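Local coordinates for protein L-lysine 6-monooxygenase (Pseudomonas syringae pv. tomato, PDB 5CQF) that probably hydroxylates the side-chain amino group of L-lysine as an FAD- and NADPH-dependent monooxygenase of siderophore biosynthesis, at residues 147-152 / 158-163. Numbering follows the deposited sequence.
Sequences LQEVRV and SFATRN
The beta hairpin formed by strands 147-154 and 157-161 pairs Val150 with Thr161 and Val152 with Phe159 through antiparallel backbone hydrogen bonds, and the ladder weakens along its length. At Val152 both bonds are short and lie in the carbonyl plane, Val152 N to Phe159 O at 2.7 Å and Phe159 N to Val152 O at 2.8 Å. One pair further on, Val150 N still reaches Thr161 O at 3.1 Å, but the return bond from Thr161 N to Val150 O is weak. Between them sits the non-hydrogen-bonded pair Arg151-Ala160, where Ala160 CA offers a CA-H...O contact to Val150 O.

The two strands, with 137-142, make a small three-stranded antiparallel sheet beside the parallel sheet that, with its Rossmann-type glycine motif after strand 16-19, probably holds the FAD; Phe159 and Thr161 rest on Ile17 of that strand. On this face Val150 CG2 meets Thr161 CG2 at 3.9 Å, the two side chains running alongside each other. With chi1 at -169°, Thr161 places OG1 anti to its own N and leaves CG2 for the valine; OG1 accepts from Asn163 N in an ST turn, just where the chain passes from the hairpin into strand 163-166 of the parallel sheet.

Beyond the ladder, Arg162 extends beside Gln148, its NH1 giving a weak bond to OE1 of Gln148 at 3.3 Å. The amide oxygen lies at the guanidinium edge, in its plane, although the two planes stand 85° apart.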
loop_
_atom_site.group_PDB
_atom_site.type_symbol
_atom_site.label_atom_id
_atom_site.label_comp_id
_atom_site.label_asym_id
_atom_site.label_seq_id
_atom_site.Cartn_x
_atom_site.Cartn_y
_atom_site.Cartn_z
ATOM N N LEU A 147 -6.429 -57.861 6.954
ATOM C CA LEU A 147 -6.910 -57.014 5.847
ATOM C C LEU A 147 -5.838 -56.829 4.761
ATOM O O LEU A 147 -4.763 -56.294 5.044
ATOM C CB LEU A 147 -7.353 -55.641 6.381
ATOM C CG LEU A 147 -7.766 -54.543 5.381
ATOM C CD1 LEU A 147 -9.253 -54.526 5.055
ATOM C CD2 LEU A 147 -7.334 -53.200 5.942
ATOM N N GLN A 148 -6.150 -57.251 3.531
ATOM C CA GLN A 148 -5.203 -57.211 2.396
ATOM C C GLN A 148 -5.551 -56.197 1.282
ATOM O O GLN A 148 -4.668 -55.789 0.555
ATOM C CB GLN A 148 -5.078 -58.600 1.735
ATOM C CG GLN A 148 -4.689 -59.764 2.653
ATOM C CD GLN A 148 -3.214 -59.803 3.059
ATOM O OE1 GLN A 148 -2.338 -59.260 2.370
ATOM N NE2 GLN A 148 -2.931 -60.468 4.191
ATOM N N GLU A 149 -6.833 -55.855 1.125
ATOM C CA GLU A 149 -7.315 -54.919 0.094
ATOM C C GLU A 149 -8.556 -54.173 0.592
ATOM O O GLU A 149 -9.106 -54.520 1.641
ATOM C CB GLU A 149 -7.680 -55.666 -1.186
ATOM C CG GLU A 149 -6.547 -55.805 -2.196
ATOM C CD GLU A 149 -6.998 -56.452 -3.505
ATOM O OE1 GLU A 149 -7.845 -57.380 -3.456
ATOM O OE2 GLU A 149 -6.504 -56.023 -4.581
ATOM N N VAL A 150 -8.983 -53.144 -0.146
ATOM C CA VAL A 150 -10.282 -52.509 0.093
ATOM C C VAL A 150 -10.990 -52.374 -1.214
ATOM O O VAL A 150 -10.360 -52.300 -2.255
ATOM C CB VAL A 150 -10.194 -51.105 0.759
ATOM C CG1 VAL A 150 -9.664 -51.217 2.177
ATOM C CG2 VAL A 150 -9.351 -50.129 -0.049
ATOM N N ARG A 151 -12.305 -52.335 -1.163
ATOM C CA ARG A 151 -13.085 -52.239 -2.372
ATOM C C ARG A 151 -13.844 -50.969 -2.253
ATOM O O ARG A 151 -14.732 -50.847 -1.424
ATOM C CB ARG A 151 -14.060 -53.415 -2.515
ATOM C CG ARG A 151 -13.398 -54.742 -2.856
ATOM C CD ARG A 151 -14.332 -55.931 -2.618
ATOM N NE ARG A 151 -13.850 -57.168 -3.253
ATOM C CZ ARG A 151 -13.668 -58.343 -2.635
ATOM N NH1 ARG A 151 -13.220 -59.384 -3.338
ATOM N NH2 ARG A 151 -13.926 -58.501 -1.330
ATOM N N VAL A 152 -13.496 -50.017 -3.094
ATOM C CA VAL A 152 -14.166 -48.726 -3.102
ATOM C C VAL A 152 -15.379 -48.909 -3.980
ATOM O O VAL A 152 -15.261 -49.350 -5.129
ATOM C CB VAL A 152 -13.265 -47.613 -3.674
ATOM C CG1 VAL A 152 -13.980 -46.267 -3.615
ATOM C CG2 VAL A 152 -11.943 -47.561 -2.926
ATOM N N SER A 158 -17.009 -50.729 -8.989
ATOM C CA SER A 158 -16.170 -50.898 -7.803
ATOM C C SER A 158 -14.693 -50.965 -8.175
ATOM O O SER A 158 -14.353 -51.349 -9.300
ATOM C CB SER A 158 -16.567 -52.168 -7.035
ATOM O OG SER A 158 -15.839 -53.298 -7.498
ATOM N N PHE A 159 -13.827 -50.601 -7.219
ATOM C CA PHE A 159 -12.376 -50.518 -7.447
ATOM C C PHE A 159 -11.591 -51.041 -6.263
ATOM O O PHE A 159 -11.947 -50.796 -5.109
ATOM C CB PHE A 159 -11.946 -49.084 -7.724
ATOM C CG PHE A 159 -12.783 -48.393 -8.746
ATOM C CD1 PHE A 159 -13.945 -47.744 -8.378
ATOM C CD2 PHE A 159 -12.409 -48.388 -10.082
ATOM C CE1 PHE A 159 -14.729 -47.104 -9.319
ATOM C CE2 PHE A 159 -13.188 -47.747 -11.032
ATOM C CZ PHE A 159 -14.351 -47.102 -10.651
ATOM N N ALA A 160 -10.503 -51.740 -6.561
ATOM C CA ALA A 160 -9.728 -52.443 -5.547
ATOM C C ALA A 160 -8.308 -51.904 -5.473
ATOM O O ALA A 160 -7.694 -51.620 -6.509
ATOM C CB ALA A 160 -9.710 -53.935 -5.850
ATOM N N THR A 161 -7.787 -51.770 -4.255
ATOM C CA THR A 161 -6.455 -51.211 -4.064
ATOM C C THR A 161 -5.925 -51.512 -2.677
ATOM O O THR A 161 -6.701 -51.684 -1.750
ATOM C CB THR A 161 -6.478 -49.678 -4.263
ATOM O OG1 THR A 161 -5.142 -49.179 -4.333
ATOM C CG2 THR A 161 -7.200 -49.000 -3.105
ATOM N N ARG A 162 -4.605 -51.561 -2.539
ATOM C CA ARG A 162 -3.948 -51.560 -1.223
ATOM C C ARG A 162 -3.635 -50.132 -0.729
ATOM O O ARG A 162 -3.217 -49.945 0.421
ATOM C CB ARG A 162 -2.623 -52.346 -1.281
ATOM C CG ARG A 162 -2.729 -53.840 -1.552
ATOM C CD ARG A 162 -1.351 -54.512 -1.501
ATOM N NE ARG A 162 -1.357 -55.891 -2.029
ATOM C CZ ARG A 162 -1.547 -57.013 -1.315
ATOM N NH1 ARG A 162 -1.753 -56.991 0.003
ATOM N NH2 ARG A 162 -1.532 -58.188 -1.936
ATOM N N ASN A 163 -3.786 -49.123 -1.591
ATOM C CA ASN A 163 -3.309 -47.783 -1.260
ATOM C C ASN A 163 -4.376 -46.744 -1.482
ATOM O O ASN A 163 -4.808 -46.539 -2.605
ATOM C CB ASN A 163 -2.059 -47.479 -2.061
ATOM C CG ASN A 163 -0.929 -48.435 -1.716
ATOM O OD1 ASN A 163 -0.485 -48.482 -0.558
ATOM N ND2 ASN A 163 -0.494 -49.233 -2.687
#